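Local coordinates for protein adenylyltransferase MntA (PDB 6M6U), which uses ATP to add three AMP units in a chain to a tyrosine of its cognate toxin HepT, which is how it mostly neutralises the toxin, at residues Ile23-Gly27 against Leu82-Val86; Asn16-Leu20 against Val44-Leu50; Leu20-Tyr24 against Asp99-Phe103. The protein carries 2 engineered substitutions. One frame throughout, in Å; residues are numbered along the deposited sequence.

Contact 1: Ile23-Gly27 against Leu82-Val86; sequences IYLFG and LCQQV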
ATOM      1  N   ILE E  23     -31.021   4.708  -3.283  1.00 49.17           N
ATOM      2  CA  ILE E  23     -29.942   4.124  -2.489  1.00 43.47           C
ATOM      3  C   ILE E  23     -29.896   2.633  -2.785  1.00 37.14           C
ATOM      4  O   ILE E  23     -30.923   1.949  -2.696  1.00 36.42           O
ATOM      5  CB  ILE E  23     -30.134   4.354  -0.977  1.00 45.06           C
ATOM      6  CG1 ILE E  23     -30.148   5.842  -0.634  1.00 42.48           C
ATOM      7  CG2 ILE E  23     -29.039   3.650  -0.194  1.00 42.40           C
ATOM      8  CD1 ILE E  23     -30.325   6.112   0.842  1.00 33.77           C
ATOM      9  N   TYR E  24     -28.713   2.132  -3.132  1.00 33.31           N
ATOM     10  CA  TYR E  24     -28.490   0.706  -3.324  1.00 36.50           C
ATOM     11  C   TYR E  24     -27.337   0.243  -2.459  1.00 38.47           C
ATOM     12  O   TYR E  24     -26.304   0.917  -2.367  1.00 39.25           O
ATOM     13  CB  TYR E  24     -28.150   0.335  -4.771  1.00 39.29           C
ATOM     14  CG  TYR E  24     -29.241   0.600  -5.765  1.00 46.40           C
ATOM     15  CD1 TYR E  24     -30.309  -0.273  -5.902  1.00 45.89           C
ATOM     16  CD2 TYR E  24     -29.193   1.718  -6.580  1.00 47.60           C
ATOM     17  CE1 TYR E  24     -31.306  -0.029  -6.817  1.00 48.13           C
ATOM     18  CE2 TYR E  24     -30.180   1.968  -7.494  1.00 51.65           C
ATOM     19  CZ  TYR E  24     -31.237   1.095  -7.608  1.00 51.89           C
ATOM     20  OH  TYR E  24     -32.224   1.352  -8.528  1.00 59.58           O
ATOM     21  N   LEU E  25     -27.523  -0.914  -1.844  1.00 36.19           N
ATOM     22  CA  LEU E  25     -26.421  -1.701  -1.324  1.00 43.26           C
ATOM     23  C   LEU E  25     -26.052  -2.711  -2.402  1.00 44.43           C
ATOM     24  O   LEU E  25     -26.937  -3.346  -2.984  1.00 45.85           O
ATOM     25  CB  LEU E  25     -26.835  -2.397  -0.027  1.00 42.94           C
ATOM     26  CG  LEU E  25     -25.791  -3.093   0.838  1.00 48.20           C
ATOM     27  CD1 LEU E  25     -24.849  -2.077   1.487  1.00 48.29           C
ATOM     28  CD2 LEU E  25     -26.499  -3.937   1.887  1.00 49.01           C
ATOM     29  N   PHE E  26     -24.762  -2.828  -2.708  1.00 40.61           N
ATOM     30  CA  PHE E  26     -24.332  -3.790  -3.715  1.00 39.03           C
ATOM     31  C   PHE E  26     -23.033  -4.436  -3.249  1.00 45.92           C
ATOM     32  O   PHE E  26     -22.565  -4.213  -2.128  1.00 53.60           O
ATOM     33  CB  PHE E  26     -24.215  -3.136  -5.105  1.00 40.37           C
ATOM     34  CG  PHE E  26     -23.066  -2.163  -5.249  1.00 37.49           C
ATOM     35  CD1 PHE E  26     -21.930  -2.516  -5.966  1.00 35.11           C
ATOM     36  CD2 PHE E  26     -23.137  -0.884  -4.702  1.00 32.99           C
ATOM     37  CE1 PHE E  26     -20.870  -1.626  -6.116  1.00 38.55           C
ATOM     38  CE2 PHE E  26     -22.082   0.012  -4.847  1.00 35.41           C
ATOM     39  CZ  PHE E  26     -20.945  -0.361  -5.557  1.00 38.36           C
ATOM     40  N   GLY E  27     -22.461  -5.269  -4.112  1.00 47.63           N
ATOM     41  CA  GLY E  27     -21.234  -5.933  -3.748  1.00 44.84           C
ATOM     42  C   GLY E  27     -21.454  -7.017  -2.708  1.00 49.66           C
ATOM     43  O   GLY E  27     -22.520  -7.633  -2.607  1.00 49.66           O
ATOM     44  N   LEU E  82     -20.193  -0.496 -13.929  1.00 38.16           N
ATOM     45  CA  LEU E  82     -20.555  -0.424 -12.517  1.00 37.44           C
ATOM     46  C   LEU E  82     -22.056  -0.226 -12.335  1.00 40.98           C
ATOM     47  O   LEU E  82     -22.665  -0.848 -11.456  1.00 40.51           O
ATOM     48  CB  LEU E  82     -19.774   0.691 -11.822  1.00 40.11           C
ATOM     49  CG  LEU E  82     -19.980   0.803 -10.306  1.00 45.55           C
ATOM     50  CD1 LEU E  82     -19.857  -0.558  -9.627  1.00 32.27           C
ATOM     51  CD2 LEU E  82     -18.962   1.772  -9.725  1.00 53.31           C
ATOM     52  N   CYS E  83     -22.677   0.628 -13.152  1.00 42.06           N
ATOM     53  CA  CYS E  83     -24.127   0.781 -13.065  1.00 40.34           C
ATOM     54  C   CYS E  83     -24.836  -0.542 -13.322  1.00 37.12           C
ATOM     55  O   CYS E  83     -25.843  -0.850 -12.674  1.00 38.16           O
ATOM     56  CB  CYS E  83     -24.608   1.854 -14.042  1.00 44.88           C
ATOM     57  SG  CYS E  83     -24.232   3.543 -13.522  1.00 40.94           S
ATOM     58  N   GLN E  84     -24.326  -1.342 -14.262  1.00 36.43           N
ATOM     59  CA  GLN E  84     -24.933  -2.643 -14.528  1.00 35.23           C
ATOM     60  C   GLN E  84     -24.824  -3.562 -13.315  1.00 41.76           C
ATOM     61  O   GLN E  84     -25.774  -4.285 -12.987  1.00 42.53           O
ATOM     62  CB  GLN E  84     -24.278  -3.282 -15.753  1.00 35.41           C
ATOM     63  CG  GLN E  84     -24.681  -4.729 -16.021  1.00 40.01           C
ATOM     64  CD  GLN E  84     -25.995  -4.859 -16.785  1.00 52.84           C
ATOM     65  OE1 GLN E  84     -26.694  -3.875 -17.030  1.00 51.47           O
ATOM     66  NE2 GLN E  84     -26.326  -6.084 -17.178  1.00 61.30           N
ATOM     67  N   GLN E  85     -23.674  -3.550 -12.634  1.00 39.17           N
ATOM     68  CA  GLN E  85     -23.519  -4.394 -11.450  1.00 41.34           C
ATOM     69  C   GLN E  85     -24.519  -4.004 -10.368  1.00 39.87           C
ATOM     70  O   GLN E  85     -25.176  -4.867  -9.771  1.00 37.83           O
ATOM     71  CB  GLN E  85     -22.090  -4.312 -10.914  1.00 43.04           C
ATOM     72  CG  GLN E  85     -21.872  -5.212  -9.693  1.00 50.93           C
ATOM     73  CD  GLN E  85     -20.525  -5.007  -9.009  1.00 52.83           C
ATOM     74  OE1 GLN E  85     -19.624  -4.356  -9.541  1.00 53.98           O
ATOM     75  NE2 GLN E  85     -20.387  -5.568  -7.816  1.00 57.59           N
ATOM     76  N   VAL E  86     -24.648  -2.699 -10.101  1.00 37.88           N
ATOM     77  CA  VAL E  86     -25.647  -2.219  -9.145  1.00 37.17           C
ATOM     78  C   VAL E  86     -27.038  -2.692  -9.548  1.00 41.14           C
ATOM     79  O   VAL E  86     -27.806  -3.191  -8.721  1.00 39.22           O
ATOM     80  CB  VAL E  86     -25.592  -0.685  -9.036  1.00 35.05           C
ATOM     81  CG1 VAL E  86     -26.757  -0.166  -8.201  1.00 30.29           C
ATOM     82  CG2 VAL E  86     -24.261  -0.249  -8.439  1.00 32.76           C
TER
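Strand 23-26, from which Tyr-24 and Phe-26 reach across to Val-86, runs almost at right angles to helix segment 82-86, at 88°, with the two axes 9.7 Å apart at their closest. Tyr-24 and Phe-26, alternate residues of the strand, both turn toward the helix, and Val-86 meets them with one methyl each. CG2 lies over the centre of the Phe-26 ring, 3.9 Å from the centroid and 11° off the ring normal, a CH-pi contact. CG1 meets Tyr-24 obliquely, 3.5 Å from its CD2, and touches CB and CG as well. A beta-branched residue suits this place because two methyls on one carbon can serve two aromatics together. Phe-26 holds its ring between its own backbone N and carbonyl carbon (chi1 70°), a crowded rotamer. Leu-82 CD1 comes obliquely to CE1 of the same ring, at 3.8 Å.

The strand leads straight into the nucleotidyltransferase signature: Gly-27 opens the GSX(10)DXD motif, and its positive phi is one that glycine adopts readily. Phe-26 also packs on Glu-41, an engineered residue at one of the magnesium-binding positions, so this apolar layer adjoins the metal site.

Gln-85, extended beyond CG, brings its amide to the edge of the Phe-26 ring, with NE2 in the ring plane 3.9 Å from CD1 and the amide and ring planes nearly perpendicular. That NE2 is hydrogen-bonded to Gln-89 OE1, which also accepts the backbone N-H of Gly-27, the first residue of the motif.

Contact 2: Asn16-Leu20 against Val44-Leu50; sequences NIPKL and VLAADTL
Lys-19 O and the backbone N of Ala-47 make the one backbone hydrogen bond between 16-20 and 44-50, 3.1 Å long and bent to 144° at the hydrogen. The same carbonyl oxygen also receives a CA-H...O contact from Ala-46 CA. Next to it, Leu-20 and Ala-46 form an antiparallel non-hydrogen-bonded pair, their CA atoms 4.2 Å apart.

Lys-19 stands at the third position of a type II turn from Ile-17 to Leu-20, with positive phi. Its chain runs alongside the Ala-47 methyl, CB to CB 3.6 Å, and bends at chi3 (-61°) to bring the ammonium group to Asp-48. The salt bridge between Lys-19 NZ and Asp-48 OD1 is modelled very short, so its exact length is doubtful. Both residues are exposed, as suits a surface ion pair.

Beneath the turn the contact is apolar. Ile-17 sends CG2 to Leu-50 CD2 at 3.7 Å and to the Ala-46 methyl, while its CD1 meets Val-44 CG2 tip to tip at 4.1 Å. Leu-20 CD1 lies across Val-44 CB.

Two further backbone groups find partners outside the segments: Ala-46 O is met by Arg-76 NE, and Leu-50 N by Asp-74 OD2. The turn joins helix 6-16 to strand 20-26; Leu-13 of that helix packs on both Leu-20 and Val-44, and Leu-58 of helix 52-66 covers Ile-17.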
ATOM      1  N   ASN E  16     -27.697  13.943   4.222  1.00 37.87           N
ATOM      2  CA  ASN E  16     -26.505  14.575   3.669  1.00 43.11           C
ATOM      3  C   ASN E  16     -26.530  14.783   2.160  1.00 47.34           C
ATOM      4  O   ASN E  16     -25.677  15.515   1.648  1.00 47.28           O
ATOM      5  CB  ASN E  16     -25.253  13.765   4.040  1.00 43.91           C
ATOM      6  CG  ASN E  16     -24.817  13.991   5.473  1.00 45.25           C
ATOM      7  OD1 ASN E  16     -24.043  14.903   5.757  1.00 57.20           O
ATOM      8  ND2 ASN E  16     -25.309  13.165   6.382  1.00 42.65           N
ATOM      9  N   ILE E  17     -27.465  14.181   1.433  1.00 51.06           N
ATOM     10  CA  ILE E  17     -27.468  14.321  -0.024  1.00 46.09           C
ATOM     11  C   ILE E  17     -28.740  15.024  -0.478  1.00 44.06           C
ATOM     12  O   ILE E  17     -29.838  14.469  -0.342  1.00 46.45           O
ATOM     13  CB  ILE E  17     -27.322  12.958  -0.717  1.00 44.10           C
ATOM     14  CG1 ILE E  17     -26.012  12.290  -0.302  1.00 37.25           C
ATOM     15  CG2 ILE E  17     -27.356  13.136  -2.227  1.00 44.30           C
ATOM     16  CD1 ILE E  17     -25.818  10.906  -0.875  1.00 30.51           C
ATOM     17  N   PRO E  18     -28.641  16.232  -1.030  1.00 48.32           N
ATOM     18  CA  PRO E  18     -29.844  16.912  -1.523  1.00 49.63           C
ATOM     19  C   PRO E  18     -30.452  16.183  -2.711  1.00 52.23           C
ATOM     20  O   PRO E  18     -29.740  15.667  -3.577  1.00 53.06           O
ATOM     21  CB  PRO E  18     -29.327  18.298  -1.929  1.00 49.79           C
ATOM     22  CG  PRO E  18     -27.877  18.084  -2.215  1.00 49.25           C
ATOM     23  CD  PRO E  18     -27.422  17.032  -1.240  1.00 48.26           C
ATOM     24  N   LYS E  19     -31.785  16.147  -2.739  1.00 59.04           N
ATOM     25  CA  LYS E  19     -32.540  15.598  -3.869  1.00 62.75           C
ATOM     26  C   LYS E  19     -32.134  14.158  -4.167  1.00 60.93           C
ATOM     27  O   LYS E  19     -32.034  13.748  -5.327  1.00 59.18           O
ATOM     28  CB  LYS E  19     -32.384  16.474  -5.111  1.00 65.77           C
ATOM     29  CG  LYS E  19     -32.860  17.899  -4.922  1.00 73.15           C
ATOM     30  CD  LYS E  19     -32.324  18.787  -6.020  1.00 79.69           C
ATOM     31  CE  LYS E  19     -30.804  18.798  -5.996  1.00 85.12           C
ATOM     32  NZ  LYS E  19     -30.246  19.257  -7.290  1.00 87.66           N
ATOM     33  N   LEU E  20     -31.892  13.389  -3.108  1.00 57.83           N
ATOM     34  CA  LEU E  20     -31.567  11.978  -3.256  1.00 49.62           C
ATOM     35  C   LEU E  20     -32.723  11.236  -3.915  1.00 45.11           C
ATOM     36  O   LEU E  20     -33.892  11.549  -3.683  1.00 45.89           O
ATOM     37  CB  LEU E  20     -31.257  11.381  -1.887  1.00 47.78           C
ATOM     38  CG  LEU E  20     -30.699   9.967  -1.798  1.00 47.30           C
ATOM     39  CD1 LEU E  20     -29.380   9.872  -2.539  1.00 44.21           C
ATOM     40  CD2 LEU E  20     -30.518   9.613  -0.330  1.00 48.75           C
ATOM     41  N   VAL E  44     -25.642   5.632  -4.925  1.00 36.31           N
ATOM     42  CA  VAL E  44     -26.714   6.604  -4.784  1.00 38.50           C
ATOM     43  C   VAL E  44     -26.925   7.296  -6.120  1.00 43.32           C
ATOM     44  O   VAL E  44     -25.994   7.470  -6.914  1.00 44.89           O
ATOM     45  CB  VAL E  44     -26.425   7.647  -3.679  1.00 33.50           C
ATOM     46  CG1 VAL E  44     -26.526   7.003  -2.307  1.00 32.05           C
ATOM     47  CG2 VAL E  44     -25.049   8.261  -3.877  1.00 31.73           C
ATOM     48  N   LEU E  45     -28.171   7.669  -6.371  1.00 47.35           N
ATOM     49  CA  LEU E  45     -28.521   8.563  -7.461  1.00 44.45           C
ATOM     50  C   LEU E  45     -29.221   9.763  -6.853  1.00 45.31           C
ATOM     51  O   LEU E  45     -30.192   9.607  -6.105  1.00 47.95           O
ATOM     52  CB  LEU E  45     -29.423   7.879  -8.493  1.00 45.34           C
ATOM     53  CG  LEU E  45     -29.747   8.701  -9.748  1.00 43.55           C
ATOM     54  CD1 LEU E  45     -28.495   8.926 -10.588  1.00 40.38           C
ATOM     55  CD2 LEU E  45     -30.832   8.029 -10.573  1.00 36.95           C
ATOM     56  N   ALA E  46     -28.708  10.948  -7.144  1.00 45.56           N
ATOM     57  CA  ALA E  46     -29.342  12.201  -6.778  1.00 44.95           C
ATOM     58  C   ALA E  46     -29.658  12.980  -8.050  1.00 47.98           C
ATOM     59  O   ALA E  46     -29.241  12.607  -9.152  1.00 47.89           O
ATOM     60  CB  ALA E  46     -28.447  13.020  -5.841  1.00 30.36           C
ATOM     61  N   ALA E  47     -30.401  14.079  -7.888  1.00 48.78           N
ATOM     62  CA  ALA E  47     -30.747  14.908  -9.040  1.00 52.12           C
ATOM     63  C   ALA E  47     -29.501  15.453  -9.727  1.00 55.97           C
ATOM     64  O   ALA E  47     -29.424  15.478 -10.962  1.00 56.21           O
ATOM     65  CB  ALA E  47     -31.668  16.051  -8.613  1.00 48.93           C
ATOM     66  N   ASP E  48     -28.515  15.894  -8.950  1.00 58.95           N
ATOM     67  CA  ASP E  48     -27.238  16.347  -9.477  1.00 60.74           C
ATOM     68  C   ASP E  48     -26.144  15.339  -9.158  1.00 59.24           C
ATOM     69  O   ASP E  48     -26.260  14.527  -8.233  1.00 55.37           O
ATOM     70  CB  ASP E  48     -26.832  17.707  -8.897  1.00 69.71           C
ATOM     71  CG  ASP E  48     -27.890  18.765  -9.084  1.00 84.06           C
ATOM     72  OD1 ASP E  48     -28.063  19.590  -8.160  1.00 89.47           O
ATOM     73  OD2 ASP E  48     -28.547  18.780 -10.146  1.00 90.63           O
ATOM     74  N   THR E  49     -25.067  15.411  -9.937  1.00 61.21           N
ATOM     75  CA  THR E  49     -23.845  14.718  -9.566  1.00 61.91           C
ATOM     76  C   THR E  49     -23.341  15.278  -8.244  1.00 63.17           C
ATOM     77  O   THR E  49     -23.402  16.487  -8.000  1.00 66.72           O
ATOM     78  CB  THR E  49     -22.770  14.895 -10.637  1.00 64.40           C
ATOM     79  OG1 THR E  49     -22.395  16.274 -10.697  1.00 74.35           O
ATOM     80  CG2 THR E  49     -23.273  14.462 -12.002  1.00 64.13           C
ATOM     81  N   LEU E  50     -22.855  14.394  -7.380  1.00 55.44           N
ATOM     82  CA  LEU E  50     -22.255  14.839  -6.136  1.00 49.23           C
ATOM     83  C   LEU E  50     -20.869  15.395  -6.416  1.00 45.89           C
ATOM     84  O   LEU E  50     -20.190  14.973  -7.356  1.00 46.37           O
ATOM     85  CB  LEU E  50     -22.148  13.691  -5.130  1.00 48.51           C
ATOM     86  CG  LEU E  50     -23.320  12.721  -4.947  1.00 57.63           C
ATOM     87  CD1 LEU E  50     -23.047  11.795  -3.769  1.00 61.90           C
ATOM     88  CD2 LEU E  50     -24.646  13.443  -4.765  1.00 60.09           C
TER

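Contact 3: Leu20-Tyr24 against Asp99-Phe103; sequences LQLIY and DDELF
Strand 20-24 passes helix segment 99-103 at 76°, axes 9.0 Å apart at closest approach, so that Leu-22 and Tyr-24 project onto the first turns of the long helix 97-125, important for binding the toxin. A classic beta bulge, in which Gln-21 and Leu-22 both face Leu-45, lets these two consecutive residues turn toward the helix.

Leu-22 is the apolar centre. Placing CG beside its backbone N (chi1 -66°) sends the two methyls forward: CD1 reaches Asp-99 O at 3.5 Å and Phe-103 CB at 3.9 Å, while CD2 lies against the backbone of Asp-100, 3.6 Å from its N. A branched leucine can thus cover the backbone of a helical turn and the root of an aromatic side chain.

Tyr-24 and Phe-103 lie alongside, side chains pointing opposite ways, CE2 of Tyr-24 4.1 Å from CD2 of Phe-103. At the end of the ring the phenol donates a hydrogen bond from OH to Asp-100 OD1, 2.6 Å long. The oxygen is met on its anti side, 15° out of the carboxylate plane, and lies in the plane of the ring at its edge.

Asp-100 OD1 also forms a salt bridge with Arg-59 of a neighbouring HepT toxin chain. One buried carboxylate oxygen therefore serves both the antitoxin's central sheet and its toxin partner; the cation and the phenol together probably favour the ionised form of Asp-100.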
ATOM      1  N   LEU E  20     -31.892  13.389  -3.108  1.00 57.83           N
ATOM      2  CA  LEU E  20     -31.567  11.978  -3.256  1.00 49.62           C
ATOM      3  C   LEU E  20     -32.723  11.236  -3.915  1.00 45.11           C
ATOM      4  O   LEU E  20     -33.892  11.549  -3.683  1.00 45.89           O
ATOM      5  CB  LEU E  20     -31.257  11.381  -1.887  1.00 47.78           C
ATOM      6  CG  LEU E  20     -30.699   9.967  -1.798  1.00 47.30           C
ATOM      7  CD1 LEU E  20     -29.380   9.872  -2.539  1.00 44.21           C
ATOM      8  CD2 LEU E  20     -30.518   9.613  -0.330  1.00 48.75           C
ATOM      9  N   GLN E  21     -32.396  10.261  -4.742  1.00 44.16           N
ATOM     10  CA  GLN E  21     -33.439   9.531  -5.456  1.00 47.27           C
ATOM     11  C   GLN E  21     -33.360   8.026  -5.264  1.00 46.86           C
ATOM     12  O   GLN E  21     -34.401   7.369  -5.217  1.00 50.52           O
ATOM     13  CB  GLN E  21     -33.384   9.860  -6.959  1.00 50.78           C
ATOM     14  CG  GLN E  21     -33.703  11.310  -7.284  1.00 57.94           C
ATOM     15  CD  GLN E  21     -33.304  11.698  -8.695  1.00 64.11           C
ATOM     16  OE1 GLN E  21     -32.624  10.944  -9.390  1.00 68.98           O
ATOM     17  NE2 GLN E  21     -33.719  12.884  -9.121  1.00 65.71           N
ATOM     18  N   LEU E  22     -32.159   7.459  -5.170  1.00 42.57           N
ATOM     19  CA  LEU E  22     -32.005   6.015  -5.075  1.00 43.04           C
ATOM     20  C   LEU E  22     -30.833   5.690  -4.165  1.00 44.01           C
ATOM     21  O   LEU E  22     -29.781   6.327  -4.256  1.00 45.25           O
ATOM     22  CB  LEU E  22     -31.781   5.384  -6.462  1.00 38.90           C
ATOM     23  CG  LEU E  22     -32.942   5.444  -7.464  1.00 37.54           C
ATOM     24  CD1 LEU E  22     -32.457   5.180  -8.882  1.00 43.24           C
ATOM     25  CD2 LEU E  22     -34.059   4.471  -7.097  1.00 32.03           C
ATOM     26  N   ILE E  23     -31.021   4.708  -3.283  1.00 49.17           N
ATOM     27  CA  ILE E  23     -29.942   4.124  -2.489  1.00 43.47           C
ATOM     28  C   ILE E  23     -29.896   2.633  -2.785  1.00 37.14           C
ATOM     29  O   ILE E  23     -30.923   1.949  -2.696  1.00 36.42           O
ATOM     30  CB  ILE E  23     -30.134   4.354  -0.977  1.00 45.06           C
ATOM     31  CG1 ILE E  23     -30.148   5.842  -0.634  1.00 42.48           C
ATOM     32  CG2 ILE E  23     -29.039   3.650  -0.194  1.00 42.40           C
ATOM     33  CD1 ILE E  23     -30.325   6.112   0.842  1.00 33.77           C
ATOM     34  N   TYR E  24     -28.713   2.132  -3.132  1.00 33.31           N
ATOM     35  CA  TYR E  24     -28.490   0.706  -3.324  1.00 36.50           C
ATOM     36  C   TYR E  24     -27.337   0.243  -2.459  1.00 38.47           C
ATOM     37  O   TYR E  24     -26.304   0.917  -2.367  1.00 39.25           O
ATOM     38  CB  TYR E  24     -28.150   0.335  -4.771  1.00 39.29           C
ATOM     39  CG  TYR E  24     -29.241   0.600  -5.765  1.00 46.40           C
ATOM     40  CD1 TYR E  24     -30.309  -0.273  -5.902  1.00 45.89           C
ATOM     41  CD2 TYR E  24     -29.193   1.718  -6.580  1.00 47.60           C
ATOM     42  CE1 TYR E  24     -31.306  -0.029  -6.817  1.00 48.13           C
ATOM     43  CE2 TYR E  24     -30.180   1.968  -7.494  1.00 51.65           C
ATOM     44  CZ  TYR E  24     -31.237   1.095  -7.608  1.00 51.89           C
ATOM     45  OH  TYR E  24     -32.224   1.352  -8.528  1.00 59.58           O
ATOM     46  N   ASP E  99     -38.340   5.281 -10.118  1.00 53.39           N
ATOM     47  CA  ASP E  99     -36.973   5.743 -10.329  1.00 51.13           C
ATOM     48  C   ASP E  99     -36.009   4.572 -10.455  1.00 40.06           C
ATOM     49  O   ASP E  99     -35.039   4.644 -11.215  1.00 41.42           O
ATOM     50  CB  ASP E  99     -36.536   6.676  -9.199  1.00 52.76           C
ATOM     51  CG  ASP E  99     -37.099   8.079  -9.349  1.00 59.73           C
ATOM     52  OD1 ASP E  99     -37.638   8.393 -10.430  1.00 68.98           O
ATOM     53  OD2 ASP E  99     -36.984   8.880  -8.396  1.00 57.66           O
ATOM     54  N   ASP E 100     -36.262   3.482  -9.733  1.00 41.57           N
ATOM     55  CA  ASP E 100     -35.415   2.303  -9.867  1.00 47.37           C
ATOM     56  C   ASP E 100     -35.536   1.699 -11.258  1.00 42.61           C
ATOM     57  O   ASP E 100     -34.546   1.227 -11.828  1.00 43.19           O
ATOM     58  CB  ASP E 100     -35.775   1.270  -8.797  1.00 44.63           C
ATOM     59  CG  ASP E 100     -35.293  -0.129  -9.147  1.00 49.76           C
ATOM     60  OD1 ASP E 100     -34.104  -0.432  -8.921  1.00 47.44           O
ATOM     61  OD2 ASP E 100     -36.109  -0.931  -9.653  1.00 59.05           O
ATOM     62  N   GLU E 101     -36.740   1.711 -11.824  1.00 44.82           N
ATOM     63  CA  GLU E 101     -36.950   1.089 -13.126  1.00 46.77           C
ATOM     64  C   GLU E 101     -36.435   1.969 -14.258  1.00 47.14           C
ATOM     65  O   GLU E 101     -35.873   1.454 -15.234  1.00 48.11           O
ATOM     66  CB  GLU E 101     -38.431   0.756 -13.298  1.00 48.86           C
ATOM     67  CG  GLU E 101     -38.903  -0.283 -12.282  1.00 55.35           C
ATOM     68  CD  GLU E 101     -40.415  -0.426 -12.212  1.00 68.96           C
ATOM     69  OE1 GLU E 101     -40.882  -1.396 -11.578  1.00 74.15           O
ATOM     70  OE2 GLU E 101     -41.135   0.423 -12.784  1.00 73.09           O
ATOM     71  N   LEU E 102     -36.607   3.291 -14.144  1.00 45.21           N
ATOM     72  CA  LEU E 102     -35.992   4.204 -15.104  1.00 47.46           C
ATOM     73  C   LEU E 102     -34.491   3.974 -15.178  1.00 47.07           C
ATOM     74  O   LEU E 102     -33.926   3.800 -16.264  1.00 44.33           O
ATOM     75  CB  LEU E 102     -36.281   5.658 -14.723  1.00 46.51           C
ATOM     76  CG  LEU E 102     -37.729   6.146 -14.783  1.00 49.29           C
ATOM     77  CD1 LEU E 102     -37.841   7.540 -14.175  1.00 56.88           C
ATOM     78  CD2 LEU E 102     -38.236   6.147 -16.205  1.00 39.86           C
ATOM     79  N   PHE E 103     -33.833   3.946 -14.014  1.00 46.88           N
ATOM     80  CA  PHE E 103     -32.387   3.758 -13.971  1.00 48.25           C
ATOM     81  C   PHE E 103     -31.983   2.404 -14.542  1.00 51.18           C
ATOM     82  O   PHE E 103     -31.017   2.309 -15.310  1.00 57.03           O
ATOM     83  CB  PHE E 103     -31.897   3.909 -12.532  1.00 47.75           C
ATOM     84  CG  PHE E 103     -30.464   3.526 -12.336  1.00 47.45           C
ATOM     85  CD1 PHE E 103     -29.451   4.282 -12.901  1.00 44.84           C
ATOM     86  CD2 PHE E 103     -30.130   2.416 -11.576  1.00 49.12           C
ATOM     87  CE1 PHE E 103     -28.129   3.940 -12.719  1.00 46.44           C
ATOM     88  CE2 PHE E 103     -28.801   2.066 -11.385  1.00 52.51           C
ATOM     89  CZ  PHE E 103     -27.801   2.829 -11.957  1.00 51.09           C
TER

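All three contacts draw on strand 20-26 or the turn that leads into it. Contact 2 lies at the strand's beginning, contact 3 follows, and contact 1 comes at its end; contact 3 shares Leu-20 with contact 2, and Ile-23 and Tyr-24 with contact 1. The centres of contacts 1 and 2 are about 16 Å apart, each about 11 Å from contact 3. Strand 40-46, beside 20-26 in the mixed sheet, carries the second side of contact 2. Helices 80-89 and 97-125 supply contacts 1 and 3 and meet through Cys-83 and Phe-103. One strand thus connects the motif bordering the metal site with a helix important for binding the toxin.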